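Local coordinates for protein AxyAgu115A (Amphibacillus xylanus NBRC 15112, PDB 6NPS) that probably acts as a family GH115 alpha-glucuronidase, a glycoside hydrolase that removes glucuronic acid side groups from arabinoglucuronoxylan, at residues I794-T807 against K843-Q855. The protein carries 3 engineered substitutions. Numbering follows the deposited sequence.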
ATOM      1  N   ILE A 794       0.073 -27.381  13.758  1.00 34.32           N
ATOM      2  CA  ILE A 794      -0.778 -28.455  13.261  1.00 35.40           C
ATOM      3  C   ILE A 794      -2.062 -27.826  12.751  1.00 35.41           C
ATOM      4  O   ILE A 794      -2.592 -26.907  13.381  1.00 34.66           O
ATOM      5  CB  ILE A 794      -1.104 -29.481  14.363  1.00 39.98           C
ATOM      6  CG1 ILE A 794       0.163 -30.193  14.863  1.00 40.90           C
ATOM      7  CG2 ILE A 794      -2.171 -30.502  13.868  1.00 37.82           C
ATOM      8  CD1 ILE A 794      -0.125 -31.043  16.094  1.00 39.37           C
ATOM      9  N   SER A 795      -2.554 -28.313  11.610  1.00 30.61           N
ATOM     10  CA  SER A 795      -3.773 -27.815  11.001  1.00 37.70           C
ATOM     11  C   SER A 795      -4.581 -29.042  10.600  1.00 38.02           C
ATOM     12  O   SER A 795      -4.077 -29.907   9.869  1.00 35.89           O
ATOM     13  CB  SER A 795      -3.476 -26.914   9.804  1.00 34.98           C
ATOM     14  OG  SER A 795      -4.660 -26.642   9.064  1.00 35.24           O
ATOM     15  N   ILE A 796      -5.826 -29.099  11.077  1.00 35.42           N
ATOM     16  CA  ILE A 796      -6.673 -30.289  11.055  1.00 39.82           C
ATOM     17  C   ILE A 796      -7.988 -29.911  10.397  1.00 38.46           C
ATOM     18  O   ILE A 796      -8.673 -29.010  10.882  1.00 36.43           O
ATOM     19  CB  ILE A 796      -6.952 -30.802  12.478  1.00 38.50           C
ATOM     20  CG1 ILE A 796      -5.657 -31.217  13.177  1.00 37.85           C
ATOM     21  CG2 ILE A 796      -7.949 -31.955  12.436  1.00 38.61           C
ATOM     22  CD1 ILE A 796      -5.829 -31.448  14.662  1.00 39.52           C
ATOM     23  N   GLU A 797      -8.356 -30.580   9.305  1.00 39.59           N
ATOM     24  CA  GLU A 797      -9.742 -30.430   8.876  1.00 37.93           C
ATOM     25  C   GLU A 797     -10.622 -31.186   9.867  1.00 36.40           C
ATOM     26  O   GLU A 797     -10.280 -32.287  10.317  1.00 37.80           O
ATOM     27  CB  GLU A 797      -9.962 -30.911   7.445  1.00 39.86           C
ATOM     28  CG  GLU A 797      -8.928 -30.391   6.456  1.00 51.65           C
ATOM     29  CD  GLU A 797      -9.290 -29.077   5.742  1.00 64.13           C
ATOM     30  OE1 GLU A 797     -10.106 -28.264   6.238  1.00 66.28           O
ATOM     31  OE2 GLU A 797      -8.725 -28.863   4.647  1.00 71.41           O
ATOM     32  N   ALA A 798     -11.724 -30.547  10.265  1.00 32.38           N
ATOM     33  CA  ALA A 798     -12.496 -31.021  11.403  1.00 33.71           C
ATOM     34  C   ALA A 798     -13.031 -32.431  11.176  1.00 30.88           C
ATOM     35  O   ALA A 798     -13.275 -33.169  12.135  1.00 34.71           O
ATOM     36  CB  ALA A 798     -13.641 -30.015  11.684  1.00 34.21           C
ATOM     37  N   GLU A 799     -13.234 -32.816   9.922  1.00 30.86           N
ATOM     38  CA  GLU A 799     -13.702 -34.162   9.620  1.00 39.11           C
ATOM     39  C   GLU A 799     -12.674 -35.251   9.962  1.00 37.40           C
ATOM     40  O   GLU A 799     -13.057 -36.417  10.114  1.00 35.06           O
ATOM     41  CB  GLU A 799     -14.105 -34.193   8.145  1.00 47.89           C
ATOM     42  CG  GLU A 799     -13.809 -35.431   7.400  1.00 59.91           C
ATOM     43  CD  GLU A 799     -13.954 -35.276   5.897  1.00 64.30           C
ATOM     44  OE1 GLU A 799     -14.722 -34.401   5.434  1.00 53.77           O
ATOM     45  OE2 GLU A 799     -13.319 -36.084   5.180  1.00 76.47           O
ATOM     46  N   HIS A 800     -11.406 -34.896  10.169  1.00 33.07           N
ATOM     47  CA  HIS A 800     -10.361 -35.905  10.448  1.00 38.01           C
ATOM     48  C   HIS A 800     -10.144 -36.162  11.943  1.00 39.35           C
ATOM     49  O   HIS A 800      -9.014 -36.269  12.434  1.00 38.07           O
ATOM     50  CB  HIS A 800      -9.064 -35.499   9.753  1.00 35.95           C
ATOM     51  CG  HIS A 800      -9.177 -35.550   8.268  1.00 38.31           C
ATOM     52  ND1 HIS A 800      -8.610 -34.616   7.432  1.00 40.51           N
ATOM     53  CD2 HIS A 800      -9.852 -36.410   7.466  1.00 40.71           C
ATOM     54  CE1 HIS A 800      -8.923 -34.896   6.179  1.00 40.97           C
ATOM     55  NE2 HIS A 800      -9.676 -35.981   6.173  1.00 42.59           N
ATOM     56  N   PHE A 801     -11.243 -36.337  12.678  1.00 36.69           N
ATOM     57  CA  PHE A 801     -11.148 -36.806  14.046  1.00 34.18           C
ATOM     58  C   PHE A 801     -10.806 -38.287  14.076  1.00 40.54           C
ATOM     59  O   PHE A 801     -11.132 -39.044  13.157  1.00 41.20           O
ATOM     60  CB  PHE A 801     -12.451 -36.571  14.792  1.00 38.43           C
ATOM     61  CG  PHE A 801     -13.656 -37.034  14.057  1.00 35.75           C
ATOM     62  CD1 PHE A 801     -14.399 -36.140  13.314  1.00 41.33           C
ATOM     63  CD2 PHE A 801     -14.062 -38.351  14.126  1.00 38.54           C
ATOM     64  CE1 PHE A 801     -15.538 -36.545  12.641  1.00 39.86           C
ATOM     65  CE2 PHE A 801     -15.199 -38.774  13.441  1.00 41.70           C
ATOM     66  CZ  PHE A 801     -15.948 -37.845  12.706  1.00 33.96           C
ATOM     67  N   ALA A 802     -10.157 -38.698  15.161  1.00 40.29           N
ATOM     68  CA  ALA A 802      -9.752 -40.083  15.325  1.00 42.22           C
ATOM     69  C   ALA A 802     -10.904 -40.944  15.806  1.00 44.47           C
ATOM     70  O   ALA A 802     -10.990 -42.114  15.435  1.00 40.18           O
ATOM     71  CB  ALA A 802      -8.571 -40.179  16.311  1.00 38.40           C
ATOM     72  N   THR A 803     -11.790 -40.394  16.624  1.00 41.58           N
ATOM     73  CA  THR A 803     -12.941 -41.150  17.085  1.00 43.59           C
ATOM     74  C   THR A 803     -13.994 -40.156  17.540  1.00 41.20           C
ATOM     75  O   THR A 803     -13.742 -38.953  17.589  1.00 37.24           O
ATOM     76  CB  THR A 803     -12.565 -42.125  18.210  1.00 52.10           C
ATOM     77  OG1 THR A 803     -13.594 -43.111  18.331  1.00 62.45           O
ATOM     78  CG2 THR A 803     -12.379 -41.404  19.534  1.00 47.81           C
ATOM     79  N   GLN A 804     -15.180 -40.675  17.850  1.00 40.30           N
ATOM     80  CA  GLN A 804     -16.300 -39.832  18.252  1.00 40.96           C
ATOM     81  C   GLN A 804     -17.208 -40.656  19.144  1.00 46.60           C
ATOM     82  O   GLN A 804     -17.240 -41.888  19.061  1.00 48.54           O
ATOM     83  CB  GLN A 804     -17.061 -39.281  17.047  1.00 41.86           C
ATOM     84  CG  GLN A 804     -18.012 -40.238  16.335  1.00 49.46           C
ATOM     85  CD  GLN A 804     -18.676 -39.562  15.132  1.00 56.15           C
ATOM     86  OE1 GLN A 804     -19.411 -38.576  15.279  1.00 60.89           O
ATOM     87  NE2 GLN A 804     -18.421 -40.105  13.926  1.00 49.45           N
ATOM     88  N   LYS A 805     -17.918 -39.987  20.040  1.00 44.43           N
ATOM     89  CA  LYS A 805     -18.852 -40.709  20.883  1.00 43.44           C
ATOM     90  C   LYS A 805     -20.210 -40.050  20.758  1.00 44.48           C
ATOM     91  O   LYS A 805     -20.335 -38.827  20.930  1.00 41.55           O
ATOM     92  CB  LYS A 805     -18.402 -40.770  22.341  1.00 45.28           C
ATOM     93  CG  LYS A 805     -19.085 -41.919  23.093  1.00 54.79           C
ATOM     94  CD  LYS A 805     -18.419 -42.224  24.423  1.00 67.78           C
ATOM     95  CE  LYS A 805     -16.893 -42.431  24.263  1.00 72.66           C
ATOM     96  NZ  LYS A 805     -16.214 -43.146  25.392  1.00 74.95           N
ATOM     97  N   ALA A 806     -21.204 -40.855  20.409  1.00 39.34           N
ATOM     98  CA  ALA A 806     -22.575 -40.383  20.385  1.00 45.63           C
ATOM     99  C   ALA A 806     -23.221 -40.665  21.739  1.00 49.86           C
ATOM    100  O   ALA A 806     -22.688 -41.415  22.559  1.00 46.70           O
ATOM    101  CB  ALA A 806     -23.344 -41.058  19.249  1.00 44.47           C
ATOM    102  N   THR A 807     -24.359 -40.030  21.997  1.00 45.40           N
ATOM    103  CA  THR A 807     -25.153 -40.407  23.160  1.00 48.10           C
ATOM    104  C   THR A 807     -26.545 -40.780  22.666  1.00 46.30           C
ATOM    105  O   THR A 807     -26.945 -40.424  21.550  1.00 45.04           O
ATOM    106  CB  THR A 807     -25.213 -39.275  24.246  1.00 51.74           C
ATOM    107  OG1 THR A 807     -25.846 -38.103  23.727  1.00 46.17           O
ATOM    108  CG2 THR A 807     -23.799 -38.892  24.745  1.00 52.42           C
ATOM    109  N   LYS A 843     -23.383 -35.066  30.515  1.00 50.32           N
ATOM    110  CA  LYS A 843     -24.746 -35.551  30.523  1.00 44.98           C
ATOM    111  C   LYS A 843     -25.199 -36.197  29.224  1.00 50.48           C
ATOM    112  O   LYS A 843     -25.323 -37.421  29.133  1.00 54.28           O
ATOM    113  CB  LYS A 843     -25.583 -34.299  30.852  1.00 48.19           C
ATOM    114  CG  LYS A 843     -27.065 -34.546  31.044  1.00 49.77           C
ATOM    115  CD  LYS A 843     -27.784 -33.327  31.660  1.00 58.27           C
ATOM    116  CE  LYS A 843     -29.070 -32.982  30.930  1.00 62.58           C
ATOM    117  NZ  LYS A 843     -29.234 -31.492  30.801  1.00 67.22           N
ATOM    118  N   ASP A 844     -25.385 -35.376  28.196  1.00 44.78           N
ATOM    119  CA  ASP A 844     -25.818 -35.846  26.888  1.00 45.59           C
ATOM    120  C   ASP A 844     -24.969 -35.313  25.733  1.00 44.10           C
ATOM    121  O   ASP A 844     -25.271 -35.622  24.577  1.00 43.32           O
ATOM    122  CB  ASP A 844     -27.287 -35.452  26.663  1.00 44.00           C
ATOM    123  CG  ASP A 844     -27.511 -33.932  26.772  1.00 48.96           C
ATOM    124  OD1 ASP A 844     -28.609 -33.442  26.444  1.00 49.12           O
ATOM    125  OD2 ASP A 844     -26.564 -33.213  27.166  1.00 50.33           O
ATOM    126  N   ALA A 845     -23.940 -34.505  25.989  1.00 42.45           N
ATOM    127  CA  ALA A 845     -23.185 -33.895  24.888  1.00 43.88           C
ATOM    128  C   ALA A 845     -22.359 -34.941  24.141  1.00 40.31           C
ATOM    129  O   ALA A 845     -21.563 -35.636  24.762  1.00 37.71           O
ATOM    130  CB  ALA A 845     -22.250 -32.812  25.410  1.00 41.53           C
ATOM    131  N   PRO A 846     -22.477 -35.040  22.821  1.00 36.58           N
ATOM    132  CA  PRO A 846     -21.544 -35.873  22.050  1.00 38.37           C
ATOM    133  C   PRO A 846     -20.209 -35.159  21.853  1.00 38.42           C
ATOM    134  O   PRO A 846     -20.094 -33.934  21.996  1.00 36.73           O
ATOM    135  CB  PRO A 846     -22.246 -36.033  20.699  1.00 37.14           C
ATOM    136  CG  PRO A 846     -22.912 -34.666  20.511  1.00 34.10           C
ATOM    137  CD  PRO A 846     -23.410 -34.296  21.949  1.00 36.32           C
ATOM    138  N   PHE A 847     -19.198 -35.937  21.473  1.00 34.77           N
ATOM    139  CA  PHE A 847     -17.882 -35.359  21.228  1.00 37.89           C
ATOM    140  C   PHE A 847     -17.205 -36.021  20.035  1.00 37.11           C
ATOM    141  O   PHE A 847     -17.597 -37.102  19.580  1.00 37.51           O
ATOM    142  CB  PHE A 847     -16.976 -35.394  22.488  1.00 37.12           C
ATOM    143  CG  PHE A 847     -16.550 -36.761  22.961  1.00 42.59           C
ATOM    144  CD1 PHE A 847     -15.467 -37.403  22.384  1.00 43.20           C
ATOM    145  CD2 PHE A 847     -17.162 -37.357  24.062  1.00 42.70           C
ATOM    146  CE1 PHE A 847     -15.042 -38.626  22.836  1.00 48.09           C
ATOM    147  CE2 PHE A 847     -16.733 -38.592  24.527  1.00 47.86           C
ATOM    148  CZ  PHE A 847     -15.664 -39.224  23.910  1.00 49.31           C
ATOM    149  N   VAL A 848     -16.211 -35.313  19.502  1.00 34.98           N
ATOM    150  CA  VAL A 848     -15.237 -35.866  18.567  1.00 36.79           C
ATOM    151  C   VAL A 848     -13.881 -35.737  19.233  1.00 38.70           C
ATOM    152  O   VAL A 848     -13.654 -34.841  20.052  1.00 36.12           O
ATOM    153  CB  VAL A 848     -15.230 -35.179  17.179  1.00 36.01           C
ATOM    154  CG1 VAL A 848     -16.491 -35.579  16.399  1.00 34.50           C
ATOM    155  CG2 VAL A 848     -15.123 -33.661  17.311  1.00 31.33           C
ATOM    156  N   GLU A 849     -12.981 -36.647  18.893  1.00 36.68           N
ATOM    157  CA  GLU A 849     -11.674 -36.698  19.534  1.00 40.81           C
ATOM    158  C   GLU A 849     -10.578 -36.689  18.477  1.00 40.50           C
ATOM    159  O   GLU A 849     -10.589 -37.514  17.562  1.00 40.49           O
ATOM    160  CB  GLU A 849     -11.579 -37.943  20.422  1.00 40.49           C
ATOM    161  CG  GLU A 849     -10.258 -38.152  21.162  1.00 48.53           C
ATOM    162  CD  GLU A 849     -10.312 -39.406  22.054  1.00 58.35           C
ATOM    163  OE1 GLU A 849     -11.085 -39.408  23.037  1.00 62.63           O
ATOM    164  OE2 GLU A 849      -9.602 -40.393  21.761  1.00 62.44           O
ATOM    165  N   TYR A 850      -9.629 -35.771  18.632  1.00 37.18           N
ATOM    166  CA  TYR A 850      -8.483 -35.614  17.751  1.00 37.60           C
ATOM    167  C   TYR A 850      -7.227 -36.041  18.487  1.00 41.50           C
ATOM    168  O   TYR A 850      -7.101 -35.809  19.695  1.00 45.00           O
ATOM    169  CB  TYR A 850      -8.352 -34.160  17.285  1.00 33.28           C
ATOM    170  CG  TYR A 850      -9.578 -33.660  16.590  1.00 36.52           C
ATOM    171  CD1 TYR A 850      -9.677 -33.714  15.215  1.00 34.49           C
ATOM    172  CD2 TYR A 850     -10.655 -33.138  17.310  1.00 37.28           C
ATOM    173  CE1 TYR A 850     -10.790 -33.267  14.569  1.00 33.00           C
ATOM    174  CE2 TYR A 850     -11.773 -32.694  16.659  1.00 36.62           C
ATOM    175  CZ  TYR A 850     -11.840 -32.772  15.297  1.00 32.60           C
ATOM    176  OH  TYR A 850     -12.955 -32.349  14.638  1.00 37.26           O
ATOM    177  N   HIS A 851      -6.311 -36.701  17.778  1.00 37.79           N
ATOM    178  CA  HIS A 851      -5.045 -37.139  18.359  1.00 35.70           C
ATOM    179  C   HIS A 851      -3.933 -36.336  17.710  1.00 38.16           C
ATOM    180  O   HIS A 851      -3.933 -36.170  16.488  1.00 38.59           O
ATOM    181  CB  HIS A 851      -4.811 -38.651  18.145  1.00 38.92           C
ATOM    182  CG  HIS A 851      -5.726 -39.520  18.952  1.00 47.89           C
ATOM    183  ND1 HIS A 851      -5.802 -40.887  18.790  1.00 51.08           N
ATOM    184  CD2 HIS A 851      -6.619 -39.206  19.924  1.00 50.43           C
ATOM    185  CE1 HIS A 851      -6.691 -41.380  19.635  1.00 53.85           C
ATOM    186  NE2 HIS A 851      -7.203 -40.381  20.334  1.00 53.59           N
ATOM    187  N   PHE A 852      -3.003 -35.819  18.510  1.00 41.77           N
ATOM    188  CA  PHE A 852      -1.926 -35.029  17.924  1.00 43.13           C
ATOM    189  C   PHE A 852      -0.682 -35.107  18.800  1.00 44.51           C
ATOM    190  O   PHE A 852      -0.773 -35.330  20.017  1.00 47.70           O
ATOM    191  CB  PHE A 852      -2.348 -33.554  17.693  1.00 42.10           C
ATOM    192  CG  PHE A 852      -2.599 -32.772  18.954  1.00 45.20           C
ATOM    193  CD1 PHE A 852      -1.618 -31.938  19.477  1.00 44.64           C
ATOM    194  CD2 PHE A 852      -3.822 -32.856  19.613  1.00 46.73           C
ATOM    195  CE1 PHE A 852      -1.855 -31.202  20.647  1.00 48.53           C
ATOM    196  CE2 PHE A 852      -4.063 -32.137  20.776  1.00 46.45           C
ATOM    197  CZ  PHE A 852      -3.079 -31.308  21.298  1.00 47.91           C
ATOM    198  N   VAL A 853       0.481 -34.926  18.166  1.00 40.23           N
ATOM    199  CA  VAL A 853       1.798 -35.159  18.784  1.00 44.93           C
ATOM    200  C   VAL A 853       2.570 -33.843  18.779  1.00 48.20           C
ATOM    201  O   VAL A 853       2.832 -33.271  17.714  1.00 45.69           O
ATOM    202  CB  VAL A 853       2.604 -36.239  18.041  1.00 42.24           C
ATOM    203  CG1 VAL A 853       4.072 -36.323  18.574  1.00 41.91           C
ATOM    204  CG2 VAL A 853       1.911 -37.624  18.159  1.00 44.54           C
ATOM    205  N   THR A 854       2.924 -33.357  19.953  1.00 48.34           N
ATOM    206  CA  THR A 854       3.696 -32.132  20.032  1.00 53.76           C
ATOM    207  C   THR A 854       5.179 -32.468  20.134  1.00 56.44           C
ATOM    208  O   THR A 854       5.563 -33.566  20.546  1.00 51.33           O
ATOM    209  CB  THR A 854       3.284 -31.310  21.246  1.00 54.53           C
ATOM    210  OG1 THR A 854       3.595 -32.061  22.434  1.00 59.31           O
ATOM    211  CG2 THR A 854       1.803 -31.013  21.199  1.00 46.70           C
ATOM    212  N   GLN A 855       6.016 -31.494  19.769  1.00 59.64           N
ATOM    213  CA  GLN A 855       7.458 -31.627  19.986  1.00 67.02           C
ATOM    214  C   GLN A 855       7.900 -31.206  21.388  1.00 66.18           C
ATOM    215  O   GLN A 855       8.919 -31.703  21.881  1.00 65.14           O
ATOM    216  CB  GLN A 855       8.217 -30.808  18.943  1.00 69.25           C
ATOM    217  CG  GLN A 855       7.831 -31.177  17.542  1.00 74.63           C
ATOM    218  CD  GLN A 855       8.536 -30.349  16.509  1.00 81.81           C
ATOM    219  OE1 GLN A 855       8.071 -29.269  16.126  1.00 82.18           O
ATOM    220  NE2 GLN A 855       9.667 -30.854  16.031  1.00 87.46           N
TER
HETATM  221  O   HOH W   1      -7.149 -36.911  14.881  1.00 33.13           O
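Tyr850 reaches across to Ala798 and ties a turn to a strand: its OH donates to Ala798 O at 2.7 Å, in the carbonyl plane and on a lone pair. With CG anti to the carbonyl carbon (chi1 -57°), the Tyr850 ring runs beneath the turn, and Phe801 CB rests over one of its faces. Ile796 CG2 comes within 3.7 Å of Tyr850 CD1. Cutting Tyr850 back to an alanine is likely to leave Ala798 O without this donor and to open a gap between Ile796 and Phe801. The Phe801 ring is in turn covered on one face by Val848 CG1, the two side chains crossing at about a right angle.

Beside this apolar patch, Glu849 O takes two N-H groups, from Ala802 N at 2.7 Å and, longer but straighter, from Thr803 N at 3.3 Å: a classic beta bulge, illustrating how an irregular step can join a turn to regular pairing. Ala802 CB sits over the centre of the His851 ring, whose NE2 donates to Glu849 OE2 (2.8 Å); Glu849 OE1 makes a salt bridge with Arg931, so both carboxylate oxygens are held. From Thr803 onward the pairing is regular antiparallel: Thr803 with Glu849 and Lys805 with Phe847 are hydrogen-bonded pairs, and Lys805 lays CB over the Phe847 ring. Beyond the last pair, Thr807 OG1 donates a hydrogen bond to Asp844 O (2.7 Å) from above the carbonyl plane.

A water joins His800 O to His851 N where the strands part. Strand 794-797 pairs instead with 940-948, its axis 9.6 Å from that of 847-854, so the type I turn from Glu797 to His800 probably carries the chain from one layer to the other, consistent with the beta-sandwich of the galactose-binding-like clan to which the C-terminal domain belongs.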